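Autolysin E (Staphylococcus aureus, PDB 4PI8) probably hydrolyses glycosidic bonds in the NAG-NAM strands of cell-wall peptidoglycan, as a glucosaminidase-family autolysin of the lysozyme clan. Local coordinates at residues 16-21 / 188-193; 23-28 / 196-201; 57-62 / 177-182. The protein carries 1 engineered substitution. All coordinates share one frame; numbering follows the deposited sequence. Where two conformers were deposited one is given.

Contact 1 of 3, residues 16-21 / 188-193; sequences SMQQGK and NPAQHQ. With NAG (2-acetamido-2-deoxy-beta-D-glucopyranose), chain B; AMU (N-acetyl-beta-muramic acid), chain C.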
loop_
_atom_site.group_PDB
_atom_site.type_symbol
_atom_site.label_atom_id
_atom_site.label_comp_id
_atom_site.label_asym_id
_atom_site.label_seq_id
_atom_site.Cartn_x
_atom_site.Cartn_y
_atom_site.Cartn_z
ATOM N N SER A 16 -1.374 -7.177 22.062
ATOM C CA SER A 16 -0.642 -6.428 23.091
ATOM C C SER A 16 0.532 -5.650 22.483
ATOM O O SER A 16 0.845 -4.547 22.859
ATOM C CB SER A 16 -0.114 -7.364 24.164
ATOM O OG SER A 16 -1.176 -7.912 24.912
ATOM N N MET A 17 1.210 -6.300 21.537
ATOM C CA MET A 17 2.338 -5.657 20.840
ATOM C C MET A 17 1.861 -4.436 20.019
ATOM O O MET A 17 2.464 -3.431 20.076
ATOM C CB MET A 17 3.055 -6.703 19.991
ATOM C CG MET A 17 3.771 -7.750 20.828
ATOM S SD MET A 17 4.331 -9.225 19.988
ATOM C CE MET A 17 5.760 -8.617 19.193
ATOM N N GLN A 18 0.738 -4.604 19.282
ATOM C CA GLN A 18 0.192 -3.508 18.450
ATOM C C GLN A 18 -0.250 -2.309 19.305
ATOM O O GLN A 18 -0.227 -1.191 18.862
ATOM C CB GLN A 18 -0.998 -3.989 17.659
ATOM C CG GLN A 18 -0.721 -5.021 16.595
ATOM C CD GLN A 18 0.168 -4.594 15.434
ATOM O OE1 GLN A 18 0.453 -3.408 15.274
ATOM N NE2 GLN A 18 0.531 -5.561 14.636
ATOM N N GLN A 19 -0.628 -2.625 20.554
ATOM C CA GLN A 19 -1.047 -1.616 21.524
ATOM C C GLN A 19 0.123 -1.076 22.350
ATOM O O GLN A 19 -0.048 -0.252 23.288
ATOM C CB GLN A 19 -2.083 -2.239 22.469
ATOM C CG GLN A 19 -3.369 -2.633 21.789
ATOM C CD GLN A 19 -4.301 -3.475 22.660
ATOM O OE1 GLN A 19 -3.880 -4.056 23.677
ATOM N NE2 GLN A 19 -5.561 -3.553 22.273
ATOM N N GLY A 20 1.346 -1.463 22.010
ATOM C CA GLY A 20 2.505 -1.058 22.792
ATOM C C GLY A 20 2.848 0.408 22.771
ATOM O O GLY A 20 2.348 1.243 21.967
ATOM N N LYS A 21 3.767 0.785 23.639
ATOM C CA LYS A 21 4.067 2.199 23.857
ATOM C C LYS A 21 4.560 2.929 22.630
ATOM O O LYS A 21 5.520 2.531 21.989
ATOM C CB LYS A 21 5.098 2.395 24.996
ATOM C CG LYS A 21 5.344 3.866 25.293
ATOM C CD LYS A 21 6.331 3.996 26.446
ATOM C CE LYS A 21 6.580 5.438 26.762
ATOM N NZ LYS A 21 5.347 6.085 27.314
ATOM N N ASN A 188 5.961 -10.834 12.868
ATOM C CA ASN A 188 6.727 -9.949 13.769
ATOM C C ASN A 188 5.874 -8.708 14.092
ATOM O O ASN A 188 6.092 -7.625 13.571
ATOM C CB ASN A 188 8.082 -9.536 13.209
ATOM C CG ASN A 188 9.058 -10.690 13.148
ATOM O OD1 ASN A 188 9.305 -11.311 12.066
ATOM N ND2 ASN A 188 9.571 -11.033 14.266
ATOM N N PRO A 189 4.883 -8.878 14.953
ATOM C CA PRO A 189 3.886 -7.833 15.155
ATOM C C PRO A 189 4.467 -6.502 15.567
ATOM O O PRO A 189 5.401 -6.424 16.386
ATOM C CB PRO A 189 2.970 -8.436 16.251
ATOM C CG PRO A 189 3.064 -9.865 16.057
ATOM C CD PRO A 189 4.504 -10.120 15.663
ATOM N N ALA A 190 3.929 -5.426 15.023
ATOM C CA ALA A 190 4.241 -4.061 15.348
ATOM C C ALA A 190 5.550 -3.565 14.786
ATOM O O ALA A 190 5.982 -2.425 15.119
ATOM C CB ALA A 190 4.107 -3.754 16.865
ATOM N N GLN A 191 6.233 -4.327 13.941
ATOM C CA GLN A 191 7.392 -3.906 13.219
ATOM C C GLN A 191 7.054 -3.922 11.759
ATOM O O GLN A 191 6.354 -4.793 11.266
ATOM C CB GLN A 191 8.571 -4.965 13.365
ATOM C CG GLN A 191 9.045 -5.045 14.766
ATOM C CD GLN A 191 10.344 -5.780 14.828
ATOM O OE1 GLN A 191 10.418 -6.899 15.331
ATOM N NE2 GLN A 191 11.354 -5.191 14.274
ATOM N N HIS A 192 7.760 -3.070 11.028
ATOM C CA HIS A 192 7.756 -3.080 9.566
ATOM C C HIS A 192 6.331 -3.124 9.021
ATOM O O HIS A 192 6.049 -3.952 8.111
ATOM C CB HIS A 192 8.637 -4.194 8.986
ATOM C CG HIS A 192 9.063 -3.874 7.595
ATOM N ND1 HIS A 192 8.506 -4.486 6.482
ATOM C CD2 HIS A 192 9.853 -2.877 7.119
ATOM C CE1 HIS A 192 8.985 -3.917 5.392
ATOM N NE2 HIS A 192 9.793 -2.931 5.738
ATOM N N GLN A 193 5.517 -2.205 9.450
ATOM C CA GLN A 193 4.090 -2.121 8.986
ATOM C C GLN A 193 3.940 -0.950 8.056
ATOM O O GLN A 193 4.464 0.138 8.233
ATOM C CB GLN A 193 3.190 -2.030 10.194
ATOM C CG GLN A 193 3.234 -3.359 10.938
ATOM C CD GLN A 193 2.411 -3.553 12.209
ATOM O OE1 GLN A 193 2.373 -4.679 12.677
ATOM N NE2 GLN A 193 1.847 -2.522 12.755
HETATM C C1 NAG B . 7.648 3.171 11.170
HETATM C C2 NAG B . 7.806 1.945 12.077
HETATM C C3 NAG B . 8.935 2.233 13.082
HETATM C C4 NAG B . 10.144 2.650 12.303
HETATM C C5 NAG B . 9.869 3.795 11.343
HETATM C C6 NAG B . 11.063 3.989 10.457
HETATM C C7 NAG B . 5.907 0.373 12.492
HETATM C C8 NAG B . 4.716 0.100 13.327
HETATM N N2 NAG B . 6.594 1.496 12.766
HETATM O O3 NAG B . 9.219 1.039 13.796
HETATM O O4 NAG B . 11.129 3.133 13.213
HETATM O O5 NAG B . 8.827 3.413 10.444
HETATM O O6 NAG B . 10.759 5.184 9.734
HETATM O O7 NAG B . 6.264 -0.394 11.589
HETATM C C1 AMU C . 4.142 4.579 7.543
HETATM C C2 AMU C . 5.480 4.145 7.020
HETATM C C3 AMU C . 6.137 3.164 8.004
HETATM C C4 AMU C . 6.176 3.827 9.401
HETATM C C5 AMU C . 4.821 4.376 9.744
HETATM C C6 AMU C . 4.828 5.075 11.106
HETATM C C7 AMU C . 6.219 3.576 4.703
HETATM C C8 AMU C . 5.936 2.675 3.520
HETATM C C9 AMU C . 7.547 1.442 7.080
HETATM C C10 AMU C . 8.602 1.382 6.043
HETATM C C11 AMU C . 7.841 0.489 8.235
HETATM O O1 AMU C . 3.535 5.525 6.677
HETATM O O3 AMU C . 7.441 2.778 7.583
HETATM O O4 AMU C . 6.609 2.783 10.288
HETATM O O5 AMU C . 4.397 5.288 8.761
HETATM O O6 AMU C . 3.516 5.443 11.545
HETATM O O7 AMU C . 7.095 4.413 4.662
HETATM O O10 AMU C . 8.541 0.507 5.129
HETATM O O11 AMU C . 9.603 2.203 6.123
HETATM N N2 AMU C . 5.363 3.456 5.710
#
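The side-chain amides of Gln18 and Gln193 meet edge to edge, their planes only 18° apart, and trade two hydrogen bonds: Gln18 NE2 gives to Gln193 OE1 at 2.8 Å, and Gln193 NE2 returns one to Gln18 OE1 at 3.0 Å. Both acceptors are used on a lone pair in the carbonyl plane, so the pair fixes the flip of each amide. Over one face of the Gln193 amide comes Ala190 N, which donates to Gln193 OE1 at 2.9 Å from 56° out of the carbonyl plane. The Gln18 chain reaches Gln193 by bending at chi2 (-64°), while Gln193 runs extended to it from the other direction. Gln18 OE1 takes a further bond from Gln25. Pro189 and Ala190 are the middle residues of a type II beta turn from Asn188 to Gln191. Ala190 and Gln191 of the turn, with His192 and Gln193 after it, form part of the glycan pocket's wall: Gln193 N donates to O7 of the bound NAG at 2.9 Å, and the His192 ring, stacked on Tyr171, lies beside the muramic acid. Behind this wall, at the end of helix 11-18, Met17 crosses Pro189 with CE 4.0 Å from Pro189 CD, and Ala190 CB packs 3.6 Å from Met17 O.

Contact 2 of 3, residues 23-28 / 196-201; sequences IVQTKE and SDIRWA. With SO4 (sulfate ion), chain N.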
loop_
_atom_site.group_PDB
_atom_site.type_symbol
_atom_site.label_atom_id
_atom_site.label_comp_id
_atom_site.label_asym_id
_atom_site.label_seq_id
_atom_site.Cartn_x
_atom_site.Cartn_y
_atom_site.Cartn_z
ATOM N N ILE A 23 3.409 3.334 19.653
ATOM C CA ILE A 23 3.163 2.798 18.278
ATOM C C ILE A 23 1.971 3.592 17.713
ATOM O O ILE A 23 0.911 3.597 18.339
ATOM C CB ILE A 23 2.917 1.322 18.310
ATOM C CG1 ILE A 23 4.204 0.584 18.761
ATOM C CG2 ILE A 23 2.420 0.827 16.948
ATOM C CD1 ILE A 23 3.948 -0.818 19.233
ATOM N N VAL A 24 2.168 4.163 16.546
ATOM C CA VAL A 24 1.132 5.033 15.938
ATOM C C VAL A 24 0.102 4.182 15.203
ATOM O O VAL A 24 0.470 3.434 14.294
ATOM C CB VAL A 24 1.761 6.064 15.013
ATOM C CG1 VAL A 24 0.667 6.913 14.341
ATOM C CG2 VAL A 24 2.755 6.940 15.795
ATOM N N GLN A 25 -1.144 4.263 15.632
ATOM C CA GLN A 25 -2.252 3.528 15.033
ATOM C C GLN A 25 -3.360 4.559 14.917
ATOM O O GLN A 25 -3.741 5.124 15.929
ATOM C CB GLN A 25 -2.755 2.377 15.881
ATOM C CG GLN A 25 -1.614 1.431 16.364
ATOM C CD GLN A 25 -1.304 0.284 15.442
ATOM O OE1 GLN A 25 -1.595 0.318 14.249
ATOM N NE2 GLN A 25 -0.660 -0.743 15.953
ATOM N N THR A 26 -3.832 4.835 13.695
ATOM C CA THR A 26 -4.749 5.959 13.465
ATOM C C THR A 26 -6.044 5.497 12.808
ATOM O O THR A 26 -6.171 4.385 12.261
ATOM C CB THR A 26 -4.093 7.008 12.599
ATOM O OG1 THR A 26 -3.737 6.442 11.331
ATOM C CG2 THR A 26 -2.842 7.587 13.234
ATOM N N LYS A 27 -7.047 6.385 12.891
ATOM C CA LYS A 27 -8.378 6.134 12.328
ATOM C C LYS A 27 -8.942 7.465 11.826
ATOM O O LYS A 27 -8.629 8.494 12.397
ATOM C CB LYS A 27 -9.260 5.546 13.432
ATOM C CG LYS A 27 -10.751 5.536 13.256
ATOM C CD LYS A 27 -11.434 5.680 14.619
ATOM C CE LYS A 27 -12.889 6.112 14.464
ATOM N NZ LYS A 27 -13.605 5.291 13.442
ATOM N N GLU A 28 -9.703 7.425 10.733
ATOM C CA GLU A 28 -10.369 8.638 10.204
ATOM C C GLU A 28 -11.674 8.876 10.940
ATOM O O GLU A 28 -12.526 7.971 11.017
ATOM C CB GLU A 28 -10.606 8.474 8.691
ATOM C CG GLU A 28 -10.579 9.779 7.891
ATOM C CD GLU A 28 -10.179 9.540 6.437
ATOM O OE1 GLU A 28 -10.441 8.420 5.925
ATOM O OE2 GLU A 28 -9.589 10.451 5.812
ATOM N N SER A 196 -0.119 3.468 9.308
ATOM C CA SER A 196 -0.769 3.591 10.624
ATOM C C SER A 196 -2.256 3.532 10.595
ATOM O O SER A 196 -2.880 3.185 11.570
ATOM C CB SER A 196 -0.283 4.853 11.331
ATOM O OG SER A 196 -0.719 6.018 10.655
ATOM N N ASP A 197 -2.870 3.866 9.443
ATOM C CA ASP A 197 -4.313 3.821 9.330
ATOM C C ASP A 197 -4.787 2.373 9.564
ATOM O O ASP A 197 -4.462 1.488 8.787
ATOM C CB ASP A 197 -4.720 4.341 7.944
ATOM C CG ASP A 197 -6.195 4.327 7.701
ATOM O OD1 ASP A 197 -7.042 3.920 8.499
ATOM O OD2 ASP A 197 -6.487 4.713 6.525
ATOM N N ILE A 198 -5.628 2.163 10.581
ATOM C CA ILE A 198 -6.160 0.842 10.907
ATOM C C ILE A 198 -7.058 0.235 9.825
ATOM O O ILE A 198 -7.305 -0.981 9.847
ATOM C CB ILE A 198 -6.830 0.768 12.285
ATOM C CG1 ILE A 198 -8.178 1.529 12.306
ATOM C CG2 ILE A 198 -5.838 1.181 13.364
ATOM C CD1 ILE A 198 -8.885 1.437 13.660
ATOM N N ARG A 199 -7.563 1.121 8.927
ATOM C CA ARG A 199 -8.375 0.674 7.777
ATOM C C ARG A 199 -7.666 0.760 6.419
ATOM O O ARG A 199 -8.286 0.587 5.354
ATOM C CB ARG A 199 -9.700 1.445 7.745
ATOM C CG ARG A 199 -10.617 1.007 8.911
ATOM C CD ARG A 199 -12.090 1.338 8.711
ATOM N NE ARG A 199 -12.668 0.579 7.601
ATOM C CZ ARG A 199 -13.073 -0.697 7.664
ATOM N NH1 ARG A 199 -12.973 -1.417 8.790
ATOM N NH2 ARG A 199 -13.587 -1.262 6.577
ATOM N N TRP A 200 -6.334 0.926 6.443
ATOM C CA TRP A 200 -5.529 0.959 5.210
ATOM C C TRP A 200 -5.808 -0.217 4.332
ATOM O O TRP A 200 -6.008 -0.068 3.080
ATOM C CB TRP A 200 -4.043 1.000 5.568
ATOM C CG TRP A 200 -3.060 0.949 4.466
ATOM C CD1 TRP A 200 -2.547 2.022 3.765
ATOM C CD2 TRP A 200 -2.382 -0.222 3.942
ATOM N NE1 TRP A 200 -1.634 1.587 2.855
ATOM C CE2 TRP A 200 -1.457 0.227 2.949
ATOM C CE3 TRP A 200 -2.421 -1.600 4.236
ATOM C CZ2 TRP A 200 -0.669 -0.636 2.234
ATOM C CZ3 TRP A 200 -1.613 -2.442 3.557
ATOM C CH2 TRP A 200 -0.733 -1.969 2.569
ATOM N N ALA A 201 -5.769 -1.444 4.846
ATOM C CA ALA A 201 -5.984 -2.624 3.994
ATOM C C ALA A 201 -7.386 -2.667 3.465
ATOM O O ALA A 201 -7.624 -3.083 2.303
ATOM C CB ALA A 201 -5.628 -3.876 4.753
HETATM S S SO4 N . -0.119 6.174 6.952
HETATM O O1 SO4 N . 0.077 5.944 5.491
HETATM O O2 SO4 N . 1.039 5.695 7.659
HETATM O O3 SO4 N . -1.455 5.653 7.366
HETATM O O4 SO4 N . -0.118 7.671 7.214
HETATM O O HOH W 1 -2.548 7.858 9.347
HETATM O O HOH W 2 -9.421 5.063 9.015
#
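Ile198 wraps its side chain around the carbonyl oxygen of Thr26, the same atom to which its backbone N donates at 2.8 Å. CB sits beside that oxygen, and the two branches divide from there. CG2 comes 3.4 Å from Thr26 O and lies 4.2 Å from Gln25 CB. CG1, held between the backbone N and the carbonyl carbon (chi1 71°), also skirts Thr26 O and carries CD1 on to Lys27 CB at 4.1 Å, so the tip rests on the next residue of the strand. Thr26 N in turn donates to Ser196 O at 2.9 Å. Thr26 thus bonds to the residues flanking Asp197, the pattern of a single parallel beta bridge. At its pocket end, Ser196 CB packs 3.8 Å from Val24 CG1, and both residues line the glycan site. A sulfate, probably from the crystallisation liquor, is gripped by Ser196 N (3.0 Å to O2) and Asp197 N (3.1 Å to O3), while a water joins Thr26 OG1 and Ser196 OG to it. Asp197 OD1 accepts from Arg199 N in an Asx turn and, through a second water, reaches Glu28 N; its OD2 forms a salt bridge with Lys203, which forms another with Glu28. The bridge ties strand 26-29, whose antiparallel partner is strand 32-35, to the turn opening helix 200-215, with Ile198 tucked against Glu40 and Ala44 of helix 38-45 and Arg183 of helix 179-184.

Contact 3 of 3, residues 57-62 / 177-182; sequences MDITEK and LNLYQM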
loop_
_atom_site.group_PDB
_atom_site.type_symbol
_atom_site.label_atom_id
_atom_site.label_comp_id
_atom_site.label_asym_id
_atom_site.label_seq_id
_atom_site.Cartn_x
_atom_site.Cartn_y
_atom_site.Cartn_z
ATOM N N MET A 57 -5.409 -12.060 0.127
ATOM C CA MET A 57 -5.014 -12.607 -1.157
ATOM C C MET A 57 -3.577 -12.264 -1.522
ATOM O O MET A 57 -3.146 -11.088 -1.419
ATOM C CB MET A 57 -5.951 -12.093 -2.225
ATOM C CG MET A 57 -5.753 -12.756 -3.546
ATOM S SD MET A 57 -6.674 -11.987 -4.892
ATOM C CE MET A 57 -5.618 -10.532 -5.072
ATOM N N ASP A 58 -2.815 -13.217 -2.030
ATOM C CA ASP A 58 -1.447 -13.031 -2.406
ATOM C C ASP A 58 -1.389 -12.048 -3.573
ATOM O O ASP A 58 -2.020 -12.285 -4.623
ATOM C CB ASP A 58 -0.898 -14.404 -2.814
ATOM C CG ASP A 58 0.502 -14.395 -3.267
ATOM O OD1 ASP A 58 1.158 -13.382 -3.466
ATOM O OD2 ASP A 58 1.076 -15.540 -3.451
ATOM N N ILE A 59 -0.747 -10.894 -3.365
ATOM C CA ILE A 59 -0.590 -9.832 -4.385
ATOM C C ILE A 59 0.749 -9.824 -5.064
ATOM O O ILE A 59 1.113 -8.891 -5.776
ATOM C CB ILE A 59 -1.012 -8.439 -3.798
ATOM C CG1 ILE A 59 -0.329 -8.202 -2.448
ATOM C CG2 ILE A 59 -2.515 -8.365 -3.709
ATOM C CD1 ILE A 59 -0.479 -6.819 -1.891
ATOM N N THR A 60 1.472 -10.938 -4.891
ATOM C CA THR A 60 2.723 -11.146 -5.578
ATOM C C THR A 60 2.490 -11.904 -6.836
ATOM O O THR A 60 3.577 -12.315 -7.395
ATOM C CB THR A 60 3.763 -11.881 -4.675
ATOM O OG1 THR A 60 3.438 -13.293 -4.641
ATOM C CG2 THR A 60 3.786 -11.337 -3.337
ATOM N N GLU A 61 1.235 -12.212 -7.174
ATOM C CA GLU A 61 0.822 -12.875 -8.420
ATOM C C GLU A 61 0.157 -11.844 -9.317
ATOM O O GLU A 61 -0.818 -11.152 -8.931
ATOM C CB GLU A 61 -0.167 -13.993 -8.176
ATOM C CG GLU A 61 0.234 -15.207 -7.326
ATOM C CD GLU A 61 1.613 -15.775 -7.602
ATOM O OE1 GLU A 61 2.162 -15.629 -8.722
ATOM O OE2 GLU A 61 2.151 -16.391 -6.647
ATOM N N LYS A 62 0.600 -11.852 -10.545
ATOM C CA LYS A 62 0.176 -10.903 -11.572
ATOM C C LYS A 62 -1.197 -11.202 -12.073
ATOM O O LYS A 62 -1.723 -12.328 -11.863
ATOM C CB LYS A 62 1.139 -10.923 -12.684
ATOM C CG LYS A 62 2.545 -10.549 -12.228
ATOM C CD LYS A 62 3.547 -10.514 -13.362
ATOM C CE LYS A 62 3.858 -11.926 -13.840
ATOM N NZ LYS A 62 4.878 -11.901 -14.904
ATOM N N LEU A 177 3.085 -10.726 1.969
ATOM C CA LEU A 177 2.616 -11.055 0.637
ATOM C C LEU A 177 1.191 -10.639 0.371
ATOM O O LEU A 177 0.719 -10.813 -0.767
ATOM C CB LEU A 177 2.710 -12.583 0.414
ATOM C CG LEU A 177 4.025 -13.252 0.794
ATOM C CD1 LEU A 177 3.875 -14.748 0.380
ATOM C CD2 LEU A 177 5.144 -12.579 0.060
ATOM N N ASN A 178 0.488 -10.206 1.381
ATOM C CA ASN A 178 -0.887 -9.728 1.245
ATOM C C ASN A 178 -1.088 -8.501 2.068
ATOM O O ASN A 178 -0.206 -8.090 2.869
ATOM C CB ASN A 178 -1.871 -10.854 1.494
ATOM C CG ASN A 178 -1.896 -11.334 2.914
ATOM O OD1 ASN A 178 -1.731 -10.584 3.872
ATOM N ND2 ASN A 178 -2.187 -12.651 3.045
ATOM N N LEU A 179 -2.224 -7.813 1.869
ATOM C CA LEU A 179 -2.416 -6.569 2.558
ATOM C C LEU A 179 -2.385 -6.670 4.078
ATOM O O LEU A 179 -1.874 -5.837 4.798
ATOM C CB LEU A 179 -3.721 -5.861 2.109
ATOM C CG LEU A 179 -3.745 -5.399 0.635
ATOM C CD1 LEU A 179 -5.171 -5.082 0.256
ATOM C CD2 LEU A 179 -2.830 -4.252 0.337
ATOM N N TYR A 180 -3.057 -7.721 4.561
ATOM C CA TYR A 180 -3.072 -7.981 6.015
ATOM C C TYR A 180 -1.647 -8.063 6.594
ATOM O O TYR A 180 -1.365 -7.480 7.613
ATOM C CB TYR A 180 -3.843 -9.272 6.336
ATOM C CG TYR A 180 -4.038 -9.437 7.825
ATOM C CD1 TYR A 180 -5.056 -8.799 8.494
ATOM C CD2 TYR A 180 -3.177 -10.196 8.582
ATOM C CE1 TYR A 180 -5.199 -8.888 9.863
ATOM C CE2 TYR A 180 -3.321 -10.268 9.967
ATOM C CZ TYR A 180 -4.330 -9.635 10.585
ATOM O OH TYR A 180 -4.444 -9.695 11.991
ATOM N N GLN A 181 -0.809 -8.828 5.909
ATOM C CA GLN A 181 0.578 -8.978 6.367
ATOM C C GLN A 181 1.356 -7.694 6.255
ATOM O O GLN A 181 2.202 -7.384 7.105
ATOM C CB GLN A 181 1.325 -10.084 5.660
ATOM C CG GLN A 181 0.755 -11.476 5.901
ATOM C CD GLN A 181 1.372 -12.484 4.985
ATOM O OE1 GLN A 181 1.514 -12.275 3.779
ATOM N NE2 GLN A 181 1.803 -13.622 5.554
ATOM N N MET A 182 1.134 -6.925 5.185
ATOM C CA MET A 182 1.810 -5.629 5.029
ATOM C C MET A 182 1.418 -4.706 6.170
ATOM O O MET A 182 2.258 -3.899 6.638
ATOM C CB MET A 182 1.450 -5.007 3.674
ATOM C CG MET A 182 2.071 -5.734 2.503
ATOM S SD MET A 182 1.559 -5.089 0.896
ATOM C CE MET A 182 2.495 -3.556 0.854
HETATM O O HOH W 3 -3.945 -8.732 -0.284
#
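Leu177 receives Ile59 through its carbonyl: Ile59 N donates to Leu177 O at 3.0 Å, just before the chain turns into helix 179-184 of this lysozyme-clan domain. The helix start is a capping box, in which Asn178 OD1 accepts from Gln181 N at 2.8 Å and Gln181 OE1 reaches back weakly to Asn178 N; the same OE1 also accepts from Leu177 N at 2.9 Å. The leucine side chain runs obliquely across Thr60, its CD2 3.9 Å from Thr60 CG2. At Asn178, the amide tucks back over its own backbone (chi1 68°) to make the cap, while CB lies 3.2 Å from Met57 O; ND2 bonds to Tyr226. Leu179 follows, its backbone N linked to Met57 O by one water, and its CD2 meets Ile59 CD1 at 4.1 Å with the two side chains at about a right angle. The ring of Tyr180 meets those of Tyr56, Trp184 and Tyr226. Met182, one turn on from Leu179, brings SD to 3.9 Å from Ile59 CD1, so the isoleucine tip touches both helix side chains on one side, with Tyr100 of helix 98-108 touching all three. On the other segment, an Asx turn holds the loop in shape: Asp58 OD1 accepts from Thr60 N on its anti side and, on its syn lone pair, from Thr60 OG1 at 2.6 Å.

Overall arrangement
Contacts 1 and 2 border the glycan pocket. Contacts 1 and 3 are both buried, their centres about 18 Å and 10 Å from that of the chain; contact 2 is only partly buried. Contacts 1 and 2 cross along the chain and touch through Gln18 and Gln25, whose side chains are probably hydrogen-bonded, while Ile23 packs on Met17 and Ala190. Contact 3 is nested inside the loops both close; its helix 179-184 precedes the segments 188-193 and 196-201, and Trp200 and Ala201 rest on Leu179. Chemistry changes accordingly: paired side-chain amides in contact 1, backbone bridging with water and sulfate in contact 2, and helix capping with apolar packing in contact 3.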